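Local structure of TIGR00266 family protein (Pseudomonas aeruginosa, 1YOX) at residues C[16-21]-C[97-102]; C[29-34]-C[77-82]; C[112-117]-C[149-154]; C[187-192]-C[215-220]. The protein is of unknown function but belongs to the AIM24 family of the cupin clan and assembles as a trimer of mostly beta-stranded subunits. One frame throughout, in Å; residues are numbered along the deposited sequence.

Interaction 1: C[16-21]-C[97-102]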
loop_
_atom_site.group_PDB
_atom_site.type_symbol
_atom_site.label_atom_id
_atom_site.label_comp_id
_atom_site.label_asym_id
_atom_site.label_seq_id
_atom_site.Cartn_x
_atom_site.Cartn_y
_atom_site.Cartn_z
ATOM N N SER C 16 -0.339 -3.295 -9.432
ATOM C CA SER C 16 -1.203 -2.344 -8.748
ATOM C C SER C 16 -0.400 -1.225 -8.086
ATOM O O SER C 16 -0.924 -0.123 -7.855
ATOM C CB SER C 16 -2.103 -3.040 -7.724
ATOM O OG SER C 16 -2.410 -4.368 -8.139
HETATM N N MSE C 17 0.845 -1.509 -7.735
HETATM C CA MSE C 17 1.713 -0.473 -7.211
HETATM C C MSE C 17 2.812 -0.211 -8.203
HETATM O O MSE C 17 3.523 -1.126 -8.640
HETATM C CB MSE C 17 2.267 -0.842 -5.848
HETATM C CG MSE C 17 1.262 -0.709 -4.740
HETATM SE SE MSE C 17 1.810 -1.598 -3.070
HETATM C CE MSE C 17 1.749 -3.464 -3.574
ATOM N N GLN C 18 2.958 1.054 -8.564
ATOM C CA GLN C 18 3.703 1.383 -9.774
ATOM C C GLN C 18 4.824 2.405 -9.605
ATOM O O GLN C 18 4.764 3.322 -8.746
ATOM C CB GLN C 18 2.722 1.781 -10.899
ATOM C CG GLN C 18 1.817 0.608 -11.289
ATOM C CD GLN C 18 0.865 0.878 -12.453
ATOM O OE1 GLN C 18 0.519 2.027 -12.775
ATOM N NE2 GLN C 18 0.415 -0.197 -13.080
ATOM N N THR C 19 5.833 2.230 -10.451
ATOM C CA THR C 19 6.919 3.173 -10.605
ATOM C C THR C 19 7.218 3.480 -12.102
ATOM O O THR C 19 7.018 2.650 -12.969
ATOM C CB THR C 19 8.161 2.652 -9.900
ATOM O OG1 THR C 19 9.301 3.429 -10.279
ATOM C CG2 THR C 19 8.414 1.248 -10.254
ATOM N N VAL C 20 7.691 4.681 -12.383
ATOM C CA VAL C 20 7.953 5.100 -13.732
ATOM C C VAL C 20 9.443 5.211 -14.005
ATOM O O VAL C 20 10.156 5.994 -13.393
ATOM C CB VAL C 20 7.176 6.406 -14.127
ATOM C CG1 VAL C 20 7.684 7.603 -13.350
ATOM C CG2 VAL C 20 7.304 6.645 -15.634
ATOM N N GLU C 21 9.908 4.398 -14.937
ATOM C CA GLU C 21 11.298 4.437 -15.328
ATOM C C GLU C 21 11.364 5.242 -16.613
ATOM O O GLU C 21 10.846 4.828 -17.649
ATOM C CB GLU C 21 11.883 3.035 -15.510
ATOM C CG GLU C 21 13.402 3.060 -15.691
ATOM C CD GLU C 21 13.941 1.829 -16.387
ATOM O OE1 GLU C 21 14.410 0.912 -15.683
ATOM O OE2 GLU C 21 13.870 1.760 -17.635
ATOM N N PRO C 97 1.017 3.798 -1.729
ATOM C CA PRO C 97 0.701 2.754 -2.693
ATOM C C PRO C 97 -0.325 3.196 -3.737
ATOM O O PRO C 97 -1.313 3.861 -3.395
ATOM C CB PRO C 97 0.065 1.655 -1.835
ATOM C CG PRO C 97 0.303 2.014 -0.461
ATOM C CD PRO C 97 0.505 3.464 -0.394
ATOM N N GLY C 98 -0.099 2.801 -4.986
ATOM C CA GLY C 98 -1.044 3.090 -6.031
ATOM C C GLY C 98 -0.384 3.118 -7.385
ATOM O O GLY C 98 0.787 2.780 -7.516
ATOM N N SER C 99 -1.135 3.538 -8.390
ATOM C CA SER C 99 -0.629 3.406 -9.736
ATOM C C SER C 99 -0.252 4.715 -10.417
ATOM O O SER C 99 -0.607 5.792 -9.981
ATOM C CB SER C 99 -1.592 2.568 -10.579
ATOM O OG SER C 99 -2.910 2.938 -10.301
ATOM N N VAL C 100 0.486 4.587 -11.494
ATOM C CA VAL C 100 1.040 5.722 -12.191
ATOM C C VAL C 100 0.246 5.843 -13.492
ATOM O O VAL C 100 -0.165 4.844 -14.049
ATOM C CB VAL C 100 2.557 5.499 -12.445
ATOM C CG1 VAL C 100 3.165 6.614 -13.247
ATOM C CG2 VAL C 100 3.309 5.318 -11.095
ATOM N N VAL C 101 -0.025 7.058 -13.943
ATOM C CA VAL C 101 -0.576 7.240 -15.287
ATOM C C VAL C 101 0.214 8.311 -15.994
ATOM O O VAL C 101 0.540 9.363 -15.411
ATOM C CB VAL C 101 -2.114 7.616 -15.332
ATOM C CG1 VAL C 101 -3.021 6.364 -15.269
ATOM C CG2 VAL C 101 -2.479 8.632 -14.302
ATOM N N ALA C 102 0.537 8.028 -17.253
ATOM C CA ALA C 102 1.170 9.011 -18.127
ATOM C C ALA C 102 0.040 9.804 -18.724
ATOM O O ALA C 102 -0.974 9.248 -19.113
ATOM C CB ALA C 102 1.984 8.321 -19.218
#
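The carboxamide of Gln18 lies against the backbone of Ser99 and Val100, and its oxygen takes the N-H of Val100 within its own plane, on a lone pair. This bond, Val100 N to Gln18 OE1, measures 2.9 Å and is nearly straight at the hydrogen (162°). On the way there OE1 passes Ser99 CB at 3.1 Å. Beside it, the pyrrolidine ring of Pro97 brings CB to 3.9 Å from SE of Met17, modelled as selenomethionine, the two side chains pointing the same way. Gln18 reaches Val100 because CG stands anti to the carbonyl carbon (chi1 -64°) and the chain beyond is extended. The bonds of NE2 to the carbonyl oxygens of Gly14 and Glu15 are weak, so the orientation of the amide rests mainly on OE1. The main chains meet once: Gln18 N donates to Gly98 O at 3.0 Å, and the same oxygen has Met17 CA 3.4 Å away. Strands 19-24 and 98-104 belong to two different antiparallel sheets of this cupin-clan beta fold, and beyond that bond the chains diverge, with end-to-end directions 55° apart. What joins them further on is apolar. Gln18 CB packs on Val100 CG2 at 3.6 Å, and Val20 CB sits 4.1 Å from Val100 CG1, where Leu120 of strand 119-123 touches both valines. At the other end the contact runs into the trimer interface. Ser16 OG is hydrogen-bonded to Ser16 of the second subunit, and Pro97 packs on Pro97 of the second subunit and on Met17 of the third.

Interaction 2: C[29-34]-C[77-82]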
loop_
_atom_site.group_PDB
_atom_site.type_symbol
_atom_site.label_atom_id
_atom_site.label_comp_id
_atom_site.label_asym_id
_atom_site.label_seq_id
_atom_site.Cartn_x
_atom_site.Cartn_y
_atom_site.Cartn_z
ATOM N N THR C 29 16.022 15.767 -20.346
ATOM C CA THR C 29 15.786 16.081 -18.928
ATOM C C THR C 29 14.380 15.750 -18.457
ATOM O O THR C 29 13.423 15.907 -19.192
ATOM C CB THR C 29 16.138 17.544 -18.601
ATOM O OG1 THR C 29 17.511 17.750 -18.919
ATOM C CG2 THR C 29 15.928 17.878 -17.095
ATOM N N VAL C 30 14.292 15.258 -17.225
ATOM C CA VAL C 30 13.021 15.057 -16.542
ATOM C C VAL C 30 13.029 15.821 -15.200
ATOM O O VAL C 30 14.076 15.942 -14.529
ATOM C CB VAL C 30 12.694 13.555 -16.388
ATOM C CG1 VAL C 30 13.686 12.842 -15.428
ATOM C CG2 VAL C 30 11.256 13.344 -15.971
ATOM N N ILE C 31 11.868 16.375 -14.847
ATOM C CA ILE C 31 11.734 17.119 -13.605
ATOM C C ILE C 31 10.841 16.363 -12.622
ATOM O O ILE C 31 9.834 15.769 -12.996
ATOM C CB ILE C 31 11.338 18.610 -13.827
ATOM C CG1 ILE C 31 9.923 18.762 -14.372
ATOM C CG2 ILE C 31 12.333 19.292 -14.782
ATOM C CD1 ILE C 31 9.462 20.257 -14.444
ATOM N N ALA C 32 11.262 16.336 -11.371
ATOM C CA ALA C 32 10.581 15.569 -10.347
ATOM C C ALA C 32 10.925 16.160 -8.989
ATOM O O ALA C 32 11.946 16.822 -8.839
ATOM C CB ALA C 32 11.051 14.129 -10.402
ATOM N N GLU C 33 10.094 15.919 -7.991
ATOM C CA GLU C 33 10.552 16.168 -6.618
ATOM C C GLU C 33 11.558 15.043 -6.285
ATOM O O GLU C 33 11.341 13.869 -6.627
ATOM C CB GLU C 33 9.367 16.312 -5.627
ATOM C CG GLU C 33 9.754 16.689 -4.217
ATOM C CD GLU C 33 10.407 15.524 -3.495
ATOM O OE1 GLU C 33 9.802 14.413 -3.464
ATOM O OE2 GLU C 33 11.530 15.710 -2.976
ATOM N N ALA C 34 12.697 15.411 -5.699
ATOM C CA ALA C 34 13.827 14.450 -5.582
ATOM C C ALA C 34 13.620 13.281 -4.622
ATOM O O ALA C 34 14.362 12.285 -4.703
ATOM C CB ALA C 34 15.158 15.177 -5.265
HETATM N N MSE C 77 11.580 21.648 -7.349
HETATM C CA MSE C 77 11.710 20.717 -8.461
HETATM C C MSE C 77 13.159 20.337 -8.675
HETATM O O MSE C 77 14.029 21.205 -8.697
HETATM C CB MSE C 77 11.175 21.343 -9.752
HETATM C CG MSE C 77 9.658 21.282 -9.942
HETATM SE SE MSE C 77 9.005 19.476 -10.348
HETATM C CE MSE C 77 8.681 18.861 -8.479
ATOM N N THR C 78 13.436 19.049 -8.846
ATOM C CA THR C 78 14.784 18.657 -9.252
ATOM C C THR C 78 14.826 18.230 -10.713
ATOM O O THR C 78 13.911 17.584 -11.207
ATOM C CB THR C 78 15.380 17.569 -8.369
ATOM O OG1 THR C 78 14.529 16.419 -8.404
ATOM C CG2 THR C 78 15.553 18.067 -6.932
ATOM N N HIS C 79 15.889 18.632 -11.396
ATOM C CA HIS C 79 16.103 18.296 -12.807
ATOM C C HIS C 79 17.079 17.130 -12.904
ATOM O O HIS C 79 18.169 17.171 -12.333
ATOM C CB HIS C 79 16.657 19.504 -13.575
ATOM C CG HIS C 79 15.661 20.597 -13.805
ATOM N ND1 HIS C 79 14.780 21.031 -12.835
ATOM C CD2 HIS C 79 15.413 21.356 -14.897
ATOM C CE1 HIS C 79 14.032 22.004 -13.319
ATOM N NE2 HIS C 79 14.400 22.225 -14.567
ATOM N N PHE C 80 16.674 16.088 -13.608
ATOM C CA PHE C 80 17.565 14.954 -13.891
ATOM C C PHE C 80 17.947 14.977 -15.375
ATOM O O PHE C 80 17.094 14.847 -16.238
ATOM C CB PHE C 80 16.891 13.625 -13.500
ATOM C CG PHE C 80 16.613 13.505 -12.022
ATOM C CD1 PHE C 80 15.501 14.142 -11.446
ATOM C CD2 PHE C 80 17.468 12.791 -11.195
ATOM C CE1 PHE C 80 15.255 14.055 -10.072
ATOM C CE2 PHE C 80 17.208 12.682 -9.806
ATOM C CZ PHE C 80 16.105 13.309 -9.254
ATOM N N THR C 81 19.230 15.169 -15.659
ATOM C CA THR C 81 19.708 15.207 -17.042
ATOM C C THR C 81 20.677 14.076 -17.361
ATOM O O THR C 81 21.504 13.676 -16.512
ATOM C CB THR C 81 20.327 16.577 -17.398
ATOM O OG1 THR C 81 19.399 17.595 -17.034
ATOM C CG2 THR C 81 20.576 16.702 -18.913
ATOM N N ASN C 82 20.540 13.555 -18.588
ATOM C CA ASN C 82 21.519 12.637 -19.188
ATOM C C ASN C 82 22.765 13.390 -19.723
ATOM O O ASN C 82 22.706 14.073 -20.759
ATOM C CB ASN C 82 20.853 11.843 -20.298
ATOM C CG ASN C 82 21.765 10.775 -20.922
ATOM O OD1 ASN C 82 21.301 9.948 -21.714
ATOM N ND2 ASN C 82 23.028 10.777 -20.561
#
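Ala32 O is gripped twice by one residue: Thr78 N and Thr78 OG1 each donate to it at 2.7 Å, approaching from opposite faces of the carbonyl plane. OG1 sits between the backbone N and the carbonyl carbon (chi1 58°), which brings it within reach of the oxygen that Thr78 N already holds. Strands 29-32 and 78-82 are antiparallel neighbours in a six-stranded sheet, with 44-48 beyond 78-82 and 119-123 beyond 29-32. Val30 with Phe80 makes the other hydrogen-bonded pair, Phe80 N meeting Val30 O almost head-on at 2.8 Å. On the face carrying Thr29, Ile31, His79 and Thr81, the methyl CG2 of Ile31 stands 3.4 Å from the centroid of the His79 ring, only 5° off its normal, a CH-pi contact; Tyr124 meets the same ring. Further along, Thr29 OG1 and Thr81 OG1 share a hydrogen bond of 2.7 Å. On the other face Val30 CG1 packs on Phe80 CB at 3.8 Å, and the Phe80 ring meets Phe92 edge-to-face. At the end, CE of Met77, modelled as selenomethionine, folds back to 3.3 Å from Glu33 N. The chemistry is thus mixed: side-chain hydroxyls tie both ends of the pairing, while between them the histidine ring is held by carbon contacts.

Interaction 3: C[112-117]-C[149-154]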
loop_
_atom_site.group_PDB
_atom_site.type_symbol
_atom_site.label_atom_id
_atom_site.label_comp_id
_atom_site.label_asym_id
_atom_site.label_seq_id
_atom_site.Cartn_x
_atom_site.Cartn_y
_atom_site.Cartn_z
ATOM N N LEU C 112 -2.925 20.526 -17.382
ATOM C CA LEU C 112 -3.584 19.637 -16.439
ATOM C C LEU C 112 -3.496 20.217 -15.051
ATOM O O LEU C 112 -2.525 20.879 -14.711
ATOM C CB LEU C 112 -3.044 18.197 -16.526
ATOM C CG LEU C 112 -3.692 17.069 -15.698
ATOM C CD1 LEU C 112 -5.080 16.673 -16.167
ATOM C CD2 LEU C 112 -2.765 15.836 -15.645
ATOM N N PHE C 113 -4.562 20.010 -14.286
ATOM C CA PHE C 113 -4.612 20.355 -12.882
ATOM C C PHE C 113 -4.371 19.118 -12.036
ATOM O O PHE C 113 -4.928 18.036 -12.294
ATOM C CB PHE C 113 -5.957 20.988 -12.548
ATOM C CG PHE C 113 -6.174 22.304 -13.242
ATOM C CD1 PHE C 113 -6.799 22.352 -14.490
ATOM C CD2 PHE C 113 -5.702 23.491 -12.678
ATOM C CE1 PHE C 113 -6.975 23.593 -15.162
ATOM C CE2 PHE C 113 -5.884 24.728 -13.335
ATOM C CZ PHE C 113 -6.524 24.772 -14.570
ATOM N N CYS C 114 -3.552 19.283 -11.008
ATOM C CA CYS C 114 -3.022 18.132 -10.321
ATOM C C CYS C 114 -2.890 18.391 -8.848
ATOM O O CYS C 114 -2.268 19.367 -8.480
ATOM C CB CYS C 114 -1.628 17.848 -10.885
ATOM S SG CYS C 114 -1.122 16.247 -10.503
ATOM N N GLN C 115 -3.447 17.522 -8.001
ATOM C CA GLN C 115 -3.144 17.601 -6.565
ATOM C C GLN C 115 -1.640 17.427 -6.365
ATOM O O GLN C 115 -1.029 16.571 -6.971
ATOM C CB GLN C 115 -3.932 16.588 -5.729
ATOM C CG GLN C 115 -3.907 16.971 -4.225
ATOM C CD GLN C 115 -4.386 15.896 -3.274
ATOM O OE1 GLN C 115 -5.229 15.053 -3.635
ATOM N NE2 GLN C 115 -3.886 15.943 -2.016
ATOM N N LYS C 116 -1.029 18.255 -5.540
ATOM C CA LYS C 116 0.430 18.262 -5.466
ATOM C C LYS C 116 1.025 16.898 -5.084
ATOM O O LYS C 116 2.049 16.481 -5.645
ATOM C CB LYS C 116 0.946 19.402 -4.581
ATOM C CG LYS C 116 2.459 19.369 -4.322
ATOM C CD LYS C 116 2.879 20.417 -3.289
ATOM C CE LYS C 116 4.121 19.977 -2.543
ATOM N NZ LYS C 116 3.943 18.564 -1.927
ATOM N N ASP C 117 0.370 16.197 -4.169
ATOM C CA ASP C 117 0.828 14.882 -3.692
ATOM C C ASP C 117 0.797 13.893 -4.841
ATOM O O ASP C 117 1.481 12.891 -4.803
ATOM C CB ASP C 117 -0.093 14.333 -2.580
ATOM C CG ASP C 117 0.251 14.878 -1.211
ATOM O OD1 ASP C 117 1.453 15.107 -0.978
ATOM O OD2 ASP C 117 -0.672 15.061 -0.362
ATOM N N GLN C 149 -1.827 22.040 -8.374
ATOM C CA GLN C 149 -0.851 22.554 -9.309
ATOM C C GLN C 149 -1.423 22.657 -10.729
ATOM O O GLN C 149 -2.392 21.968 -11.058
ATOM C CB GLN C 149 0.380 21.660 -9.295
ATOM C CG GLN C 149 1.101 21.722 -7.978
ATOM C CD GLN C 149 2.320 20.882 -7.978
ATOM O OE1 GLN C 149 2.266 19.667 -8.262
ATOM N NE2 GLN C 149 3.449 21.502 -7.674
ATOM N N LYS C 150 -0.848 23.545 -11.542
ATOM C CA LYS C 150 -1.128 23.537 -12.990
ATOM C C LYS C 150 0.110 23.126 -13.765
ATOM O O LYS C 150 1.198 23.661 -13.571
ATOM C CB LYS C 150 -1.724 24.861 -13.527
ATOM C CG LYS C 150 -0.941 26.129 -13.235
ATOM C CD LYS C 150 -1.507 27.340 -14.043
ATOM C CE LYS C 150 -0.791 28.658 -13.655
ATOM N NZ LYS C 150 -1.573 29.903 -13.974
ATOM N N LEU C 151 -0.093 22.142 -14.622
ATOM C CA LEU C 151 0.951 21.603 -15.472
ATOM C C LEU C 151 0.553 22.001 -16.895
ATOM O O LEU C 151 -0.521 21.613 -17.383
ATOM C CB LEU C 151 1.035 20.076 -15.335
ATOM C CG LEU C 151 0.869 19.452 -13.935
ATOM C CD1 LEU C 151 0.770 17.940 -13.996
ATOM C CD2 LEU C 151 1.992 19.878 -12.996
ATOM N N GLU C 152 1.395 22.798 -17.543
ATOM C CA GLU C 152 1.129 23.169 -18.939
ATOM C C GLU C 152 2.323 22.955 -19.894
ATOM O O GLU C 152 3.482 23.022 -19.500
ATOM C CB GLU C 152 0.499 24.589 -19.040
ATOM C CG GLU C 152 1.063 25.644 -18.082
ATOM C CD GLU C 152 0.082 26.771 -17.747
ATOM O OE1 GLU C 152 -1.143 26.640 -17.984
ATOM O OE2 GLU C 152 0.547 27.816 -17.234
ATOM N N GLY C 153 2.029 22.693 -21.158
ATOM C CA GLY C 153 3.098 22.468 -22.120
ATOM C C GLY C 153 2.643 21.410 -23.074
ATOM O O GLY C 153 1.465 21.087 -23.100
ATOM N N ASP C 154 3.574 20.869 -23.855
ATOM C CA ASP C 154 3.218 19.927 -24.912
ATOM C C ASP C 154 3.832 18.545 -24.711
ATOM O O ASP C 154 3.840 17.711 -25.638
ATOM C CB ASP C 154 3.584 20.503 -26.291
ATOM C CG ASP C 154 5.084 20.448 -26.580
ATOM O OD1 ASP C 154 5.878 20.633 -25.631
ATOM O OD2 ASP C 154 5.466 20.214 -27.768
#
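Two antiparallel strands, 111-115 and 146-152, pair here inside a six-stranded antiparallel sheet of this cupin-clan fold, with strand 127-134 flanking 146-152 and 182-185 flanking 111-115. Leu112 with Leu151 and Cys114 with Gln149 are hydrogen-bonded pairs. Between the leucines, Leu112 N donates to Leu151 O at 2.6 Å and Leu151 N returns to Leu112 O at 2.7 Å; in the second pair, Cys114 N donates to Gln149 O at 2.9 Å and Gln149 N to Cys114 O at 2.7 Å. The leucines and Cys114 face strand 156-162 of the other six-stranded sheet, packing on Val157 and Val159. Leu151 CD1 touches Cys114 CB at 3.9 Å, so the branch slants across to the next pair on that face. Phe113 and Lys150 take the opposite face and lie side by side, the Phe113 ring atom CE2 coming 4.2 Å from Lys150 CB; Phe185 meets the same ring with its plane tilted only about 10°. Gln149 extends from a CG anti to the carbonyl carbon (chi1 -66°) and crosses the CB and CG methylenes of Lys116 at a slant. Gln149 OE1 is buried there without a hydrogen-bond partner in the model, resting 3.6 Å from Lys116 CA.

Interaction 4: C[187-192]-C[215-220]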
loop_
_atom_site.group_PDB
_atom_site.type_symbol
_atom_site.label_atom_id
_atom_site.label_comp_id
_atom_site.label_asym_id
_atom_site.label_seq_id
_atom_site.Cartn_x
_atom_site.Cartn_y
_atom_site.Cartn_z
ATOM N N ASP C 187 -9.321 21.162 -18.175
ATOM C CA ASP C 187 -10.105 22.408 -18.236
ATOM C C ASP C 187 -11.580 22.082 -18.454
ATOM O O ASP C 187 -11.915 20.965 -18.850
ATOM C CB ASP C 187 -9.612 23.293 -19.384
ATOM C CG ASP C 187 -8.434 24.174 -18.990
ATOM O OD1 ASP C 187 -8.569 24.996 -18.049
ATOM O OD2 ASP C 187 -7.372 24.057 -19.644
ATOM N N GLY C 188 -12.456 23.056 -18.198
ATOM C CA GLY C 188 -13.898 22.890 -18.420
ATOM C C GLY C 188 -14.633 22.290 -17.226
ATOM O O GLY C 188 -15.851 21.989 -17.291
ATOM N N ILE C 189 -13.878 22.118 -16.140
ATOM C CA ILE C 189 -14.390 21.583 -14.894
ATOM C C ILE C 189 -14.194 22.636 -13.824
ATOM O O ILE C 189 -13.074 23.145 -13.633
ATOM C CB ILE C 189 -13.623 20.314 -14.486
ATOM C CG1 ILE C 189 -13.824 19.207 -15.519
ATOM C CG2 ILE C 189 -14.011 19.866 -13.080
ATOM C CD1 ILE C 189 -15.252 18.758 -15.657
ATOM N N ASP C 190 -15.289 22.968 -13.147
ATOM C CA ASP C 190 -15.276 23.910 -12.028
ATOM C C ASP C 190 -15.238 23.128 -10.711
ATOM O O ASP C 190 -15.859 22.066 -10.586
ATOM C CB ASP C 190 -16.530 24.780 -12.075
ATOM C CG ASP C 190 -16.385 26.072 -11.296
ATOM O OD1 ASP C 190 -16.797 26.120 -10.090
ATOM O OD2 ASP C 190 -15.864 27.045 -11.916
ATOM N N TYR C 191 -14.523 23.666 -9.735
ATOM C CA TYR C 191 -14.322 23.002 -8.455
ATOM C C TYR C 191 -14.441 24.016 -7.328
ATOM O O TYR C 191 -14.037 25.174 -7.463
ATOM C CB TYR C 191 -12.934 22.320 -8.396
ATOM C CG TYR C 191 -11.774 23.297 -8.530
ATOM C CD1 TYR C 191 -11.092 23.763 -7.401
ATOM C CD2 TYR C 191 -11.396 23.797 -9.786
ATOM C CE1 TYR C 191 -10.050 24.693 -7.520
ATOM C CE2 TYR C 191 -10.358 24.719 -9.917
ATOM C CZ TYR C 191 -9.691 25.166 -8.783
ATOM O OH TYR C 191 -8.655 26.082 -8.919
ATOM N N ASP C 192 -14.994 23.580 -6.208
ATOM C CA ASP C 192 -14.785 24.308 -4.967
ATOM C C ASP C 192 -15.009 23.401 -3.775
ATOM O O ASP C 192 -15.762 22.425 -3.847
ATOM C CB ASP C 192 -15.617 25.598 -4.888
ATOM C CG ASP C 192 -17.064 25.344 -4.563
ATOM O OD1 ASP C 192 -17.490 25.749 -3.448
ATOM O OD2 ASP C 192 -17.758 24.727 -5.411
ATOM N N LYS C 215 -18.070 20.498 -11.500
ATOM C CA LYS C 215 -19.177 20.694 -12.445
ATOM C C LYS C 215 -18.692 21.166 -13.813
ATOM O O LYS C 215 -17.925 22.128 -13.905
ATOM C CB LYS C 215 -20.223 21.656 -11.857
ATOM C CG LYS C 215 -19.738 23.098 -11.668
ATOM C CD LYS C 215 -20.621 23.905 -10.674
ATOM C CE LYS C 215 -20.341 23.545 -9.185
ATOM N NZ LYS C 215 -18.878 23.575 -8.779
ATOM N N GLY C 216 -19.138 20.487 -14.873
ATOM C CA GLY C 216 -18.779 20.894 -16.233
ATOM C C GLY C 216 -18.369 19.799 -17.206
ATOM O O GLY C 216 -18.994 18.749 -17.293
ATOM N N SER C 217 -17.279 20.061 -17.918
ATOM C CA SER C 217 -16.873 19.303 -19.098
ATOM C C SER C 217 -16.209 17.941 -18.909
ATOM O O SER C 217 -16.873 16.888 -18.913
ATOM C CB SER C 217 -15.898 20.156 -19.919
ATOM O OG SER C 217 -14.604 20.120 -19.338
ATOM N N GLY C 218 -14.888 17.996 -18.755
ATOM C CA GLY C 218 -13.991 16.974 -19.252
ATOM C C GLY C 218 -13.742 15.718 -18.472
ATOM O O GLY C 218 -14.657 14.945 -18.208
ATOM N N THR C 219 -12.468 15.496 -18.167
ATOM C CA THR C 219 -12.017 14.279 -17.519
ATOM C C THR C 219 -11.621 14.586 -16.092
ATOM O O THR C 219 -11.011 15.610 -15.805
ATOM C CB THR C 219 -10.820 13.669 -18.266
ATOM O OG1 THR C 219 -11.075 13.743 -19.672
ATOM C CG2 THR C 219 -10.610 12.202 -17.891
ATOM N N VAL C 220 -12.026 13.707 -15.194
ATOM C CA VAL C 220 -11.566 13.745 -13.827
ATOM C C VAL C 220 -10.803 12.482 -13.537
ATOM O O VAL C 220 -11.212 11.373 -13.944
ATOM C CB VAL C 220 -12.725 13.820 -12.793
ATOM C CG1 VAL C 220 -12.149 14.083 -11.410
ATOM C CG2 VAL C 220 -13.718 14.910 -13.146
HETATM O O HOH W 1 -20.575 23.779 -5.841
#
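Ile189 and Asp190 run antiparallel to Gly216 and Lys215, and the Asp190-Lys215 pair exchanges both of its backbone bonds, Asp190 N to Lys215 O and Lys215 N to Asp190 O, each 2.9 Å. Beyond Gly216 the chain turns at Ser217, whose N points straight at Gly188 O; the modelled separation is so short that its exact length is doubtful. Gly216 lets the strands close up here, its CA standing 3.3 Å from Gly188 O. Lys215 folds over its partner rather than away: Lys215 CG packs on Asp190 CB at 3.6 Å, and bends at chi3 (77°) and chi4 (50°) swing the ammonium back across the strand. There Lys215 NZ forms a salt bridge with Asp190 OD1 at 3.5 Å and a long one with Asp192 OD2. A water donates to Asp192 OD2 at 3.0 Å and accepts weakly from NZ, while OD1 of Asp192 is held by Gln194. The loose ion distances and the water suit a charge cluster at the surface. Ile189 works from the buried side, laying CD1 over the turn, 3.2 Å from Gly218 N, with Leu170 and Leu214 behind it. Strand 189-195 is an outer strand of a three-stranded sheet whose central strand is 210-216, with 173-178 on its other side. At this end the chain arrives from strand 182-185 and departs into 219-223, neighbours in the adjoining six-stranded sheet.

Overall arrangement
Interaction 1 is the buried contact of the four; interactions 2 and 3 are partly buried, and interaction 4 lies at the surface. Interactions 2 and 3 are regular antiparallel pairings in two different six-stranded sheets, about 16 Å apart between centres. Interaction 1 instead joins strands of separate sheets with a single main-chain bond, supplemented by a glutamine side chain, and it alone takes in trimer packing on two neighbouring subunits. Interactions 3 and 4 touch where Phe113 packs on Asp187. Interactions 2 and 4 lie on opposite sides of the chain's centre: hydroxyls and aromatic rings dress the first, whereas carboxylates, a lysine and water dress the second.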